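PDB 4EWC: putative nucleoprotein from Infectious salmon anemia virus, which encapsidates the negative-strand viral RNA, shielding it from nucleases and forming the ribonucleoprotein that serves as template for transcription and replication. Local coordinates for residues A[147-150]-A[151-155]; A[434-438]-A[439-443]. One frame throughout, in Å; residues are numbered along the deposited sequence.

Both contacts are local, each made within one unbroken run of the chain, and they come in series: contact 1 (147-155) closes long before contact 2 (434-443) opens. Contact 1 lies in the middle of helix 142-162, contact 2 at the start of helix 438-449, where the chain leaves strand 429-432. Their centres are 29 Å apart and their nearest atoms about 17 Å, so neither touches the other. Contact 2 falls in the C-terminal orthomyxovirus nucleoprotein family region, to which helix 394-402, packed against Phe155 of contact 1, also belongs. One contact is mid-helix packing and the other a helix start, in separate parts of a fold with far more helix than strand.

Contact 1 of 2, residues A[147-150]-A[151-155]; sequences LSLF and IGMVF
Phe150 and Val154 meet one turn apart along helix 142-162, an i to i+4 contact in a largely buried stretch of a long helix. Val154 CG2 sits over the centre of one face of the Phe150 ring, 3.7 Å from its centroid and 13° off the ring normal, a CH-pi contact. Phe150 CG is anti to its own backbone nitrogen (chi1 -178°), which tips the ring outward and toward the next turn and that methyl. The same spacing pairs Leu147 with Ile151, whose CD1 end lies 3.9 Å from Leu147 CG, while Leu149 and the selenomethionine Met153 run side by side, SE 4.0 Å from Leu149 CD1. In the backbone the ladder is regular at first: Ile151 N bonds to Leu147 O and Gly152 N to Ser148 O. Met153 N then bonds to Leu149 O and, at a longer 3.3 Å, to Phe150 O from above the carbonyl plane. Phe150 O also takes Val154 N at 2.8 Å, nearly along its C=O: two N-H groups from different directions. Ser148 OG is tied to Met410 O. Leu147 and Phe150 pack on helix 253-269 through Cys260, and Phe155 lies against helix 394-402, so helix 142-162 packs against both.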
ATOM      1  N   LEU A 147      31.204 -12.416  -8.920  1.00 45.53           N
ATOM      2  CA  LEU A 147      30.067 -13.124  -8.376  1.00 44.69           C
ATOM      3  C   LEU A 147      29.446 -14.037  -9.434  1.00 47.00           C
ATOM      4  O   LEU A 147      29.113 -15.170  -9.123  1.00 46.66           O
ATOM      5  CB  LEU A 147      29.034 -12.160  -7.777  1.00 45.69           C
ATOM      6  CG  LEU A 147      27.757 -12.828  -7.235  1.00 48.93           C
ATOM      7  CD1 LEU A 147      28.036 -13.729  -6.038  1.00 40.10           C
ATOM      8  CD2 LEU A 147      26.715 -11.778  -6.897  1.00 46.29           C
ATOM      9  N   SER A 148      29.309 -13.569 -10.675  1.00 48.64           N
ATOM     10  CA  SER A 148      28.785 -14.437 -11.739  1.00 47.14           C
ATOM     11  C   SER A 148      29.724 -15.584 -12.057  1.00 46.84           C
ATOM     12  O   SER A 148      29.279 -16.689 -12.391  1.00 49.90           O
ATOM     13  CB  SER A 148      28.483 -13.663 -13.022  1.00 49.38           C
ATOM     14  OG  SER A 148      27.356 -12.831 -12.861  1.00 49.56           O
ATOM     15  N   LEU A 149      31.021 -15.321 -11.977  1.00 47.96           N
ATOM     16  CA  LEU A 149      32.009 -16.358 -12.236  1.00 50.23           C
ATOM     17  C   LEU A 149      31.913 -17.409 -11.139  1.00 49.89           C
ATOM     18  O   LEU A 149      31.801 -18.612 -11.412  1.00 49.21           O
ATOM     19  CB  LEU A 149      33.416 -15.763 -12.286  1.00 43.40           C
ATOM     20  CG  LEU A 149      34.517 -16.777 -12.563  1.00 49.05           C
ATOM     21  CD1 LEU A 149      34.117 -17.598 -13.774  1.00 53.74           C
ATOM     22  CD2 LEU A 149      35.860 -16.123 -12.793  1.00 47.07           C
ATOM     23  N   PHE A 150      31.951 -16.929  -9.899  1.00 48.03           N
ATOM     24  CA  PHE A 150      31.776 -17.759  -8.720  1.00 46.45           C
ATOM     25  C   PHE A 150      30.556 -18.649  -8.853  1.00 46.80           C
ATOM     26  O   PHE A 150      30.655 -19.860  -8.672  1.00 49.24           O
ATOM     27  CB  PHE A 150      31.663 -16.889  -7.460  1.00 48.07           C
ATOM     28  CG  PHE A 150      31.535 -17.676  -6.182  1.00 46.83           C
ATOM     29  CD1 PHE A 150      30.325 -18.245  -5.808  1.00 45.26           C
ATOM     30  CD2 PHE A 150      32.622 -17.830  -5.347  1.00 47.37           C
ATOM     31  CE1 PHE A 150      30.222 -18.971  -4.645  1.00 43.90           C
ATOM     32  CE2 PHE A 150      32.530 -18.546  -4.183  1.00 42.70           C
ATOM     33  CZ  PHE A 150      31.332 -19.118  -3.829  1.00 45.01           C
ATOM     34  N   ILE A 151      29.403 -18.053  -9.147  1.00 44.33           N
ATOM     35  CA  ILE A 151      28.173 -18.831  -9.250  1.00 47.14           C
ATOM     36  C   ILE A 151      28.257 -19.851 -10.391  1.00 44.07           C
ATOM     37  O   ILE A 151      28.013 -21.033 -10.190  1.00 44.28           O
ATOM     38  CB  ILE A 151      26.923 -17.942  -9.391  1.00 47.11           C
ATOM     39  CG1 ILE A 151      26.670 -17.191  -8.083  1.00 40.69           C
ATOM     40  CG2 ILE A 151      25.710 -18.801  -9.728  1.00 42.79           C
ATOM     41  CD1 ILE A 151      25.734 -15.998  -8.223  1.00 39.06           C
ATOM     42  N   GLY A 152      28.641 -19.400 -11.575  1.00 46.61           N
ATOM     43  CA  GLY A 152      28.818 -20.296 -12.709  1.00 45.19           C
ATOM     44  C   GLY A 152      29.742 -21.493 -12.504  1.00 45.32           C
ATOM     45  O   GLY A 152      29.589 -22.512 -13.187  1.00 43.52           O
HETATM   46  N   MSE A 153      30.691 -21.381 -11.571  1.00 44.10           N
HETATM   47  CA  MSE A 153      31.634 -22.468 -11.297  1.00 46.40           C
HETATM   48  C   MSE A 153      31.229 -23.305 -10.095  1.00 48.72           C
HETATM   49  O   MSE A 153      31.430 -24.521 -10.086  1.00 48.75           O
HETATM   50  CB  MSE A 153      33.077 -21.954 -11.140  1.00 46.78           C
HETATM   51  CG  MSE A 153      33.722 -21.614 -12.475  1.00 49.66           C
HETATM   52 SE   MSE A 153      35.561 -21.008 -12.256  0.80 60.57          SE
HETATM   53  CE  MSE A 153      36.332 -22.679 -11.697  1.00 53.34           C
ATOM     54  N   VAL A 154      30.646 -22.658  -9.088  1.00 47.08           N
ATOM     55  CA  VAL A 154      30.286 -23.342  -7.855  1.00 40.28           C
ATOM     56  C   VAL A 154      28.970 -24.110  -7.993  1.00 44.80           C
ATOM     57  O   VAL A 154      28.908 -25.289  -7.645  1.00 48.91           O
ATOM     58  CB  VAL A 154      30.289 -22.356  -6.639  1.00 47.77           C
ATOM     59  CG1 VAL A 154      29.709 -22.995  -5.343  1.00 39.68           C
ATOM     60  CG2 VAL A 154      31.709 -21.824  -6.386  1.00 48.93           C
ATOM     61  N   PHE A 155      27.931 -23.472  -8.528  1.00 44.25           N
ATOM     62  CA  PHE A 155      26.612 -24.132  -8.657  1.00 44.26           C
ATOM     63  C   PHE A 155      26.594 -25.489  -9.404  1.00 45.95           C
ATOM     64  O   PHE A 155      25.947 -26.430  -8.933  1.00 44.79           O
ATOM     65  CB  PHE A 155      25.537 -23.163  -9.181  1.00 39.94           C
ATOM     66  CG  PHE A 155      24.978 -22.241  -8.117  1.00 43.60           C
ATOM     67  CD1 PHE A 155      25.831 -21.551  -7.258  1.00 45.68           C
ATOM     68  CD2 PHE A 155      23.601 -22.057  -7.974  1.00 45.43           C
ATOM     69  CE1 PHE A 155      25.323 -20.705  -6.260  1.00 42.56           C
ATOM     70  CE2 PHE A 155      23.083 -21.206  -6.984  1.00 40.33           C
ATOM     71  CZ  PHE A 155      23.944 -20.536  -6.135  1.00 38.38           C
TER

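Contact 2 of 2, residues A[434-438]-A[439-443]; sequences STFTM and SVART
Phe436, in the loop before helix 438-449, turns one face of its ring to Val440 and touches Ala441 as well, so an aromatic from just before the helix lies against the first turn. Val440 CG1 is 4.2 Å from the ring centroid, 18° off the normal and displaced toward the rim, a CH-pi contact over the face. Ala441 CB approaches CE1 of the Phe436 ring obliquely at 3.7 Å. With chi1 of -161°, Phe436 carries its ring forward along the chain to these two residues.

Thr437 takes the N-cap position. Its OG1 shares a hydrogen bond of 3.1 Å with Ser439 OG, and the methyl CG2 of Val440 packs at 3.4 Å from that same Thr437 OG1. Thr437 O receives the backbone N-H of Ala441 at 2.9 Å, and Met438 O receives that of Arg442, the first helical rungs.

One residue further on, the selenomethionine Met438 and Arg442 slant across one another, Met438 CG 4.0 Å from Arg442 CD. The guanidinium reaches away to neighbouring loops: Arg442 NE bonds to Pro465 O and NH1 to Arg493 O, which ties the start of the helix to them. Met438 and Ala441 also rest on Val430 of strand 429-432. Together this is a strand-to-helix connection with a threonine N-cap and a hydrophobic staple, Phe436 at N' reaching forward to Ala441 at N4.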
ATOM      1  N   SER A 434      -0.844 -25.767   5.139  1.00 54.51           N
ATOM      2  CA  SER A 434      -1.789 -24.853   5.782  1.00 57.64           C
ATOM      3  C   SER A 434      -1.123 -23.590   6.357  1.00 58.77           C
ATOM      4  O   SER A 434      -1.708 -22.500   6.306  1.00 57.73           O
ATOM      5  CB  SER A 434      -2.585 -25.568   6.886  1.00 56.42           C
ATOM      6  OG  SER A 434      -1.754 -25.921   7.983  1.00 54.01           O
ATOM      7  N   THR A 435       0.079 -23.745   6.910  1.00 50.44           N
ATOM      8  CA  THR A 435       0.752 -22.627   7.554  1.00 56.78           C
ATOM      9  C   THR A 435       1.753 -21.929   6.622  1.00 57.75           C
ATOM     10  O   THR A 435       1.755 -20.701   6.482  1.00 54.34           O
ATOM     11  CB  THR A 435       1.434 -23.062   8.865  1.00 58.54           C
ATOM     12  OG1 THR A 435       2.356 -24.119   8.586  1.00 60.84           O
ATOM     13  CG2 THR A 435       0.385 -23.560   9.854  1.00 54.83           C
ATOM     14  N   PHE A 436       2.604 -22.724   5.985  1.00 59.04           N
ATOM     15  CA  PHE A 436       3.507 -22.228   4.962  1.00 51.85           C
ATOM     16  C   PHE A 436       2.799 -22.302   3.610  1.00 49.15           C
ATOM     17  O   PHE A 436       3.015 -23.245   2.848  1.00 50.73           O
ATOM     18  CB  PHE A 436       4.773 -23.080   4.960  1.00 53.23           C
ATOM     19  CG  PHE A 436       5.946 -22.427   4.279  1.00 53.95           C
ATOM     20  CD1 PHE A 436       6.145 -22.558   2.898  1.00 55.65           C
ATOM     21  CD2 PHE A 436       6.862 -21.689   5.011  1.00 51.00           C
ATOM     22  CE1 PHE A 436       7.237 -21.945   2.271  1.00 52.31           C
ATOM     23  CE2 PHE A 436       7.961 -21.065   4.379  1.00 48.95           C
ATOM     24  CZ  PHE A 436       8.144 -21.197   3.020  1.00 45.81           C
ATOM     25  N   THR A 437       1.951 -21.314   3.324  1.00 47.66           N
ATOM     26  CA  THR A 437       1.142 -21.311   2.097  1.00 48.12           C
ATOM     27  C   THR A 437       1.913 -20.779   0.900  1.00 51.59           C
ATOM     28  O   THR A 437       3.061 -20.349   1.025  1.00 53.42           O
ATOM     29  CB  THR A 437      -0.133 -20.455   2.245  1.00 51.39           C
ATOM     30  OG1 THR A 437       0.217 -19.068   2.241  1.00 54.46           O
ATOM     31  CG2 THR A 437      -0.859 -20.782   3.538  1.00 54.88           C
HETATM   32  N   MSE A 438       1.268 -20.786  -0.258  1.00 49.38           N
HETATM   33  CA  MSE A 438       1.913 -20.333  -1.471  1.00 48.81           C
HETATM   34  C   MSE A 438       2.254 -18.857  -1.368  1.00 51.72           C
HETATM   35  O   MSE A 438       3.331 -18.426  -1.790  1.00 56.86           O
HETATM   36  CB  MSE A 438       1.042 -20.622  -2.697  1.00 45.43           C
HETATM   37  CG  MSE A 438       1.601 -20.045  -3.994  1.00 57.92           C
HETATM   38 SE   MSE A 438       3.298 -20.890  -4.551  0.69 53.61          SE
HETATM   39  CE  MSE A 438       2.662 -22.659  -5.008  1.00 52.08           C
ATOM     40  N   SER A 439       1.347 -18.079  -0.796  1.00 50.17           N
ATOM     41  CA  SER A 439       1.574 -16.650  -0.665  1.00 49.81           C
ATOM     42  C   SER A 439       2.676 -16.356   0.353  1.00 47.91           C
ATOM     43  O   SER A 439       3.375 -15.351   0.246  1.00 46.60           O
ATOM     44  CB  SER A 439       0.286 -15.937  -0.279  1.00 41.18           C
ATOM     45  OG  SER A 439      -0.042 -16.268   1.037  1.00 55.58           O
ATOM     46  N   VAL A 440       2.827 -17.227   1.343  1.00 47.82           N
ATOM     47  CA  VAL A 440       3.969 -17.146   2.257  1.00 48.47           C
ATOM     48  C   VAL A 440       5.277 -17.407   1.509  1.00 51.88           C
ATOM     49  O   VAL A 440       6.234 -16.637   1.620  1.00 48.50           O
ATOM     50  CB  VAL A 440       3.857 -18.164   3.401  1.00 50.29           C
ATOM     51  CG1 VAL A 440       5.132 -18.159   4.252  1.00 49.46           C
ATOM     52  CG2 VAL A 440       2.658 -17.855   4.269  1.00 52.65           C
ATOM     53  N   ALA A 441       5.303 -18.490   0.730  1.00 52.05           N
ATOM     54  CA  ALA A 441       6.488 -18.857  -0.036  1.00 47.45           C
ATOM     55  C   ALA A 441       6.869 -17.740  -0.995  1.00 50.41           C
ATOM     56  O   ALA A 441       8.051 -17.401  -1.112  1.00 49.58           O
ATOM     57  CB  ALA A 441       6.272 -20.172  -0.780  1.00 42.55           C
ATOM     58  N   ARG A 442       5.875 -17.160  -1.668  1.00 48.91           N
ATOM     59  CA  ARG A 442       6.130 -16.038  -2.576  1.00 49.54           C
ATOM     60  C   ARG A 442       6.752 -14.825  -1.861  1.00 48.19           C
ATOM     61  O   ARG A 442       7.631 -14.149  -2.406  1.00 46.41           O
ATOM     62  CB  ARG A 442       4.857 -15.661  -3.331  1.00 47.23           C
ATOM     63  CG  ARG A 442       4.399 -16.787  -4.244  1.00 54.14           C
ATOM     64  CD  ARG A 442       3.099 -16.481  -4.959  1.00 54.96           C
ATOM     65  NE  ARG A 442       3.325 -15.609  -6.093  1.00 56.66           N
ATOM     66  CZ  ARG A 442       3.758 -16.024  -7.278  1.00 58.48           C
ATOM     67  NH1 ARG A 442       4.009 -17.310  -7.486  1.00 46.41           N
ATOM     68  NH2 ARG A 442       3.948 -15.141  -8.257  1.00 62.83           N
ATOM     69  N   THR A 443       6.318 -14.578  -0.629  1.00 45.27           N
ATOM     70  CA  THR A 443       6.903 -13.525   0.196  1.00 45.49           C
ATOM     71  C   THR A 443       8.366 -13.841   0.548  1.00 45.24           C
ATOM     72  O   THR A 443       9.194 -12.944   0.627  1.00 47.36           O
ATOM     73  CB  THR A 443       6.068 -13.264   1.487  1.00 47.53           C
ATOM     74  OG1 THR A 443       4.728 -12.884   1.145  1.00 50.28           O
ATOM     75  CG2 THR A 443       6.668 -12.155   2.308  1.00 39.85           C
TER